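Local coordinates for necrotic enteritis toxin B (PDB 4I0N), which probably forms pores in target-cell membranes, being a secreted clostridial toxin with the alpha-hemolysin fold, at residues Gln69-Gly72 with Gly77-Lys80; Asp203-Asp208 with Thr257-Thr262. All blocks are in the same frame, centred on the assembly; numbering follows the deposited sequence.

Interaction 1: residues Gln69-Gly72 with Gly77-Lys80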
loop_
_atom_site.group_PDB
_atom_site.type_symbol
_atom_site.label_atom_id
_atom_site.label_comp_id
_atom_site.label_asym_id
_atom_site.label_seq_id
_atom_site.Cartn_x
_atom_site.Cartn_y
_atom_site.Cartn_z
ATOM N N GLN A 69 -1.364 -1.188 19.468
ATOM C CA GLN A 69 -1.067 -1.747 20.799
ATOM C C GLN A 69 -1.431 -0.710 21.826
ATOM O O GLN A 69 -1.223 0.465 21.590
ATOM C CB GLN A 69 0.435 -2.054 20.938
ATOM C CG GLN A 69 0.913 -3.130 20.012
ATOM C CD GLN A 69 2.357 -3.512 20.189
ATOM O OE1 GLN A 69 3.073 -2.966 21.029
ATOM N NE2 GLN A 69 2.801 -4.471 19.391
ATOM N N ILE A 70 -1.929 -1.155 22.978
ATOM C CA ILE A 70 -2.265 -0.238 24.062
ATOM C C ILE A 70 -1.541 -0.680 25.323
ATOM O O ILE A 70 -1.472 -1.887 25.610
ATOM C CB ILE A 70 -3.795 -0.188 24.290
ATOM C CG1 ILE A 70 -4.462 0.632 23.175
ATOM C CG2 ILE A 70 -4.147 0.354 25.711
ATOM C CD1 ILE A 70 -5.967 0.432 23.096
ATOM N N PHE A 71 -0.967 0.290 26.043
ATOM C CA PHE A 71 -0.337 0.036 27.340
ATOM C C PHE A 71 -0.855 1.088 28.306
ATOM O O PHE A 71 -1.399 2.126 27.887
ATOM C CB PHE A 71 1.195 0.119 27.265
ATOM C CG PHE A 71 1.800 -0.695 26.151
ATOM C CD1 PHE A 71 2.336 -1.946 26.401
ATOM C CD2 PHE A 71 1.828 -0.201 24.846
ATOM C CE1 PHE A 71 2.906 -2.707 25.353
ATOM C CE2 PHE A 71 2.386 -0.948 23.807
ATOM C CZ PHE A 71 2.924 -2.202 24.064
ATOM N N GLY A 72 -0.712 0.833 29.597
ATOM C CA GLY A 72 -1.062 1.876 30.538
ATOM C C GLY A 72 -1.447 1.403 31.916
ATOM O O GLY A 72 -1.332 0.214 32.263
ATOM N N GLY A 77 -1.590 6.358 29.707
ATOM C CA GLY A 77 -1.899 5.413 28.644
ATOM C C GLY A 77 -1.062 5.710 27.424
ATOM O O GLY A 77 -0.723 6.862 27.170
ATOM N N LYS A 78 -0.717 4.657 26.688
ATOM C CA LYS A 78 -0.075 4.813 25.389
ATOM C C LYS A 78 -0.682 3.883 24.368
ATOM O O LYS A 78 -0.779 2.661 24.577
ATOM C CB LYS A 78 1.439 4.592 25.452
ATOM C CG LYS A 78 2.110 4.754 24.065
ATOM C CD LYS A 78 3.613 4.714 24.137
ATOM C CE LYS A 78 4.110 3.288 24.148
ATOM N NZ LYS A 78 5.576 3.300 23.991
ATOM N N MET A 79 -1.092 4.478 23.255
ATOM C CA MET A 79 -1.595 3.731 22.110
ATOM C C MET A 79 -0.653 3.942 20.937
ATOM O O MET A 79 -0.523 5.065 20.434
ATOM C CB MET A 79 -3.004 4.219 21.754
ATOM C CG MET A 79 -3.561 3.613 20.439
ATOM S SD MET A 79 -5.230 4.249 20.168
ATOM C CE MET A 79 -5.431 4.027 18.402
ATOM N N LYS A 80 0.023 2.869 20.516
ATOM C CA LYS A 80 0.814 2.907 19.303
ATOM C C LYS A 80 -0.090 2.573 18.117
ATOM O O LYS A 80 -0.816 1.572 18.153
ATOM C CB LYS A 80 1.984 1.915 19.387
ATOM C CG LYS A 80 2.910 2.020 18.174
ATOM C CD LYS A 80 4.070 1.063 18.247
ATOM C CE LYS A 80 3.656 -0.402 18.019
ATOM N NZ LYS A 80 3.262 -0.675 16.596
#

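Interaction 2: residues Asp203-Asp208 with Thr257-Thr262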
loop_
_atom_site.group_PDB
_atom_site.type_symbol
_atom_site.label_atom_id
_atom_site.label_comp_id
_atom_site.label_asym_id
_atom_site.label_seq_id
_atom_site.Cartn_x
_atom_site.Cartn_y
_atom_site.Cartn_z
ATOM N N ASP A 203 -5.159 2.792 30.403
ATOM C CA ASP A 203 -5.230 1.696 29.426
ATOM C C ASP A 203 -6.650 1.368 28.965
ATOM O O ASP A 203 -6.845 0.572 28.033
ATOM C CB ASP A 203 -4.487 0.441 29.919
ATOM C CG ASP A 203 -5.087 -0.150 31.175
ATOM O OD1 ASP A 203 -5.742 0.580 31.963
ATOM O OD2 ASP A 203 -4.890 -1.373 31.377
ATOM N N LYS A 204 -7.641 1.976 29.619
ATOM C CA LYS A 204 -9.032 1.763 29.272
ATOM C C LYS A 204 -9.660 3.000 28.639
ATOM O O LYS A 204 -10.888 3.048 28.471
ATOM C CB LYS A 204 -9.842 1.361 30.513
ATOM C CG LYS A 204 -9.452 0.014 31.115
ATOM C CD LYS A 204 -9.414 -1.052 30.032
ATOM N N ASN A 205 -8.830 3.985 28.280
ATOM C CA ASN A 205 -9.360 5.284 27.848
ATOM C C ASN A 205 -9.096 5.651 26.391
ATOM O O ASN A 205 -9.116 6.827 26.032
ATOM C CB ASN A 205 -8.904 6.433 28.755
ATOM C CG ASN A 205 -9.819 7.658 28.622
ATOM O OD1 ASN A 205 -11.013 7.503 28.360
ATOM N ND2 ASN A 205 -9.267 8.863 28.779
ATOM N N PHE A 206 -8.863 4.633 25.566
ATOM C CA PHE A 206 -8.673 4.828 24.146
ATOM C C PHE A 206 -9.900 4.359 23.376
ATOM O O PHE A 206 -10.626 3.459 23.830
ATOM C CB PHE A 206 -7.425 4.071 23.684
ATOM C CG PHE A 206 -6.148 4.612 24.263
ATOM C CD1 PHE A 206 -5.652 5.849 23.850
ATOM C CD2 PHE A 206 -5.427 3.874 25.205
ATOM C CE1 PHE A 206 -4.464 6.360 24.378
ATOM C CE2 PHE A 206 -4.243 4.382 25.754
ATOM C CZ PHE A 206 -3.758 5.617 25.341
ATOM N N THR A 207 -10.135 4.989 22.225
ATOM C CA THR A 207 -11.207 4.597 21.299
ATOM C C THR A 207 -11.266 3.068 21.120
ATOM O O THR A 207 -10.247 2.439 20.837
ATOM C CB THR A 207 -10.979 5.281 19.920
ATOM O OG1 THR A 207 -10.818 6.683 20.124
ATOM C CG2 THR A 207 -12.144 5.045 18.962
ATOM N N ASP A 208 -12.453 2.480 21.289
ATOM C CA ASP A 208 -12.674 1.048 21.021
ATOM C C ASP A 208 -12.357 0.692 19.572
ATOM O O ASP A 208 -12.567 1.520 18.682
ATOM C CB ASP A 208 -14.135 0.672 21.306
ATOM C CG ASP A 208 -14.500 0.805 22.772
ATOM O OD1 ASP A 208 -13.593 0.676 23.624
ATOM O OD2 ASP A 208 -15.703 1.034 23.076
ATOM N N THR A 257 -7.868 16.812 37.063
ATOM C CA THR A 257 -9.310 16.864 36.857
ATOM C C THR A 257 -9.780 16.346 35.498
ATOM O O THR A 257 -10.982 16.150 35.289
ATOM C CB THR A 257 -9.833 18.286 37.110
ATOM O OG1 THR A 257 -8.983 19.225 36.436
ATOM C CG2 THR A 257 -9.810 18.580 38.609
ATOM N N GLN A 258 -8.826 16.104 34.589
ATOM C CA GLN A 258 -9.132 15.597 33.254
ATOM C C GLN A 258 -7.927 14.938 32.603
ATOM O O GLN A 258 -6.788 15.116 33.037
ATOM C CB GLN A 258 -9.680 16.704 32.323
ATOM C CG GLN A 258 -8.709 17.843 32.033
ATOM C CD GLN A 258 -8.611 18.840 33.169
ATOM O OE1 GLN A 258 -9.612 19.184 33.803
ATOM N NE2 GLN A 258 -7.400 19.303 33.439
ATOM N N TRP A 259 -8.217 14.177 31.554
ATOM C CA TRP A 259 -7.211 13.622 30.685
ATOM C C TRP A 259 -6.664 14.650 29.697
ATOM O O TRP A 259 -7.405 15.488 29.178
ATOM C CB TRP A 259 -7.812 12.456 29.903
ATOM C CG TRP A 259 -7.996 11.239 30.733
ATOM C CD1 TRP A 259 -9.172 10.734 31.218
ATOM C CD2 TRP A 259 -6.961 10.371 31.189
ATOM N NE1 TRP A 259 -8.923 9.572 31.937
ATOM C CE2 TRP A 259 -7.575 9.341 31.948
ATOM C CE3 TRP A 259 -5.566 10.359 31.033
ATOM C CZ2 TRP A 259 -6.834 8.299 32.545
ATOM C CZ3 TRP A 259 -4.834 9.334 31.621
ATOM C CH2 TRP A 259 -5.472 8.320 32.379
ATOM N N ARG A 260 -5.368 14.544 29.414
ATOM C CA ARG A 260 -4.720 15.335 28.359
ATOM C C ARG A 260 -4.017 14.389 27.374
ATOM O O ARG A 260 -3.255 13.491 27.791
ATOM C CB ARG A 260 -3.698 16.303 28.967
ATOM C CG ARG A 260 -2.993 17.206 27.964
ATOM C CD ARG A 260 -2.230 18.281 28.720
ATOM N NE ARG A 260 -1.467 19.166 27.864
ATOM C CZ ARG A 260 -1.949 20.281 27.326
ATOM N NH1 ARG A 260 -1.166 21.042 26.569
ATOM N NH2 ARG A 260 -3.201 20.632 27.538
ATOM N N GLY A 261 -4.250 14.600 26.079
ATOM C CA GLY A 261 -3.646 13.700 25.055
ATOM C C GLY A 261 -2.530 14.386 24.298
ATOM O O GLY A 261 -2.563 15.601 24.106
ATOM N N THR A 262 -1.531 13.606 23.873
ATOM C CA THR A 262 -0.424 14.103 23.062
ATOM C C THR A 262 -0.162 13.029 22.016
ATOM O O THR A 262 -0.102 11.846 22.363
ATOM C CB THR A 262 0.878 14.298 23.904
ATOM O OG1 THR A 262 0.595 15.109 25.045
ATOM C CG2 THR A 262 1.950 15.018 23.088
#

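Interaction 1: residues Gln69-Gly72 with Gly77-Lys80
Gly77 and Gly72 face each other as a non-hydrogen-bonded pair next to the turn of an antiparallel beta hairpin, formed by strands 69-72 and 76-92 of this alpha-hemolysin-fold toxin. The segment axes approach to 4.6 Å and run at 167° between their N-to-C directions, nearly antiparallel. With no side chain on either glycine, the two CA atoms come to 4.1 Å, and Gly72, with a positive phi, has a backbone that a side chain would obstruct. Lys78 makes the first hydrogen-bonded pair, with Phe71: Phe71 N donates to Lys78 O at 2.8 Å and Lys78 N returns a bond to Phe71 O. The phenyl ring stands on the same sheet face as the lysine chain, and its CD2 lies 4.2 Å from Lys78 CE. Met79 turns to the other face, where its CB meets Ile70 CG1 at 4.1 Å; its thioether end then leads away from the hairpin, and Phe206 touches both side chains. Met79 CA also makes a CA-H...O contact with Gln69 O. At Lys80 the second hydrogen-bonded pair is completed, with Gln69 N giving a bond to Lys80 O and Lys80 N one to Gln69 O. Both side chains point the same way off the sheet. The lysine starts extended but folds at chi3 and chi4 (72° and 71°), which carries NZ to salt bridges with Asp67 and Asp247. Asp67 also accepts a hydrogen bond from Gln69 NE2, joining the two polar ends through one carboxylate. Where the two chains run alongside each other, Lys80 CE lies 4.0 Å from Gln69 OE1.

Interaction 2: residues Asp203-Asp208 with Thr257-Thr262
Asn205 lays its amide nitrogen over one face of the Trp259 indole, so that a loop segment packs on a strand of the beta-rich alpha-hemolysin fold by a single side-chain pair. Residues 203-208 belong to the long loop region between strand 165-172 and helix 214-217, while Trp259 lies near the start of strand 258-279. The backbones stay well apart, with 9.1 Å between Asn205 CA and Trp259 CA, and the two side chains reach toward each other from opposite sides and overlap alongside.

The amide-ring contact is close and off-centre. ND2 sits 3.1 Å above the indole plane, displaced toward the rim on the pyrrole side: Asn205 ND2 is 3.3 Å from Trp259 CG. The amide and ring planes are inclined by 40°, hence neither a flat stack nor a perpendicular approach. Asn205 CG lies opposite its own backbone N (chi1 -160°), which directs the amide across to the indole.

Polar bonding goes elsewhere. Asn205 ND2 and Trp259 NE1 are both donors, so their proximity is not a hydrogen bond; the amide oxygen OD1 accepts one from Ser196 N, a bond that helps fix the amide's rotation. Trp259 NE1 has weak hydrogen bonds to the carbonyl oxygens of Tyr199 and Asn200.

Apolar and aromatic packing completes the buried site. Leu252 on strand 236-255 touches both Asn205 and Trp259, and Trp254 meets the indole edge-to-face. Across the segments, the closest pair of atoms is Asn205 ND2 and Trp259 CD1, 3.1 Å apart.

The centres of interaction 1 and interaction 2 lie about 10 Å apart, and Phe206 is the main bridge between them. Its CZ comes within 3.4 Å of Gly77 C and 3.5 Å of Lys78 N, so the residue next to Asn205 packs directly on the hairpin backbone. A second contact joins Ile70 CG2 to Asp203 O at 3.6 Å. Both interactions reach the same antiparallel sheet: strand 236-255 pairs with strand 76-92 of the hairpin and with strand 258-279. Neither includes the magnesium-binding residue Asp30, although a bound magnesium ion lies about 7 Å from the side chain of Gln69 in interaction 1.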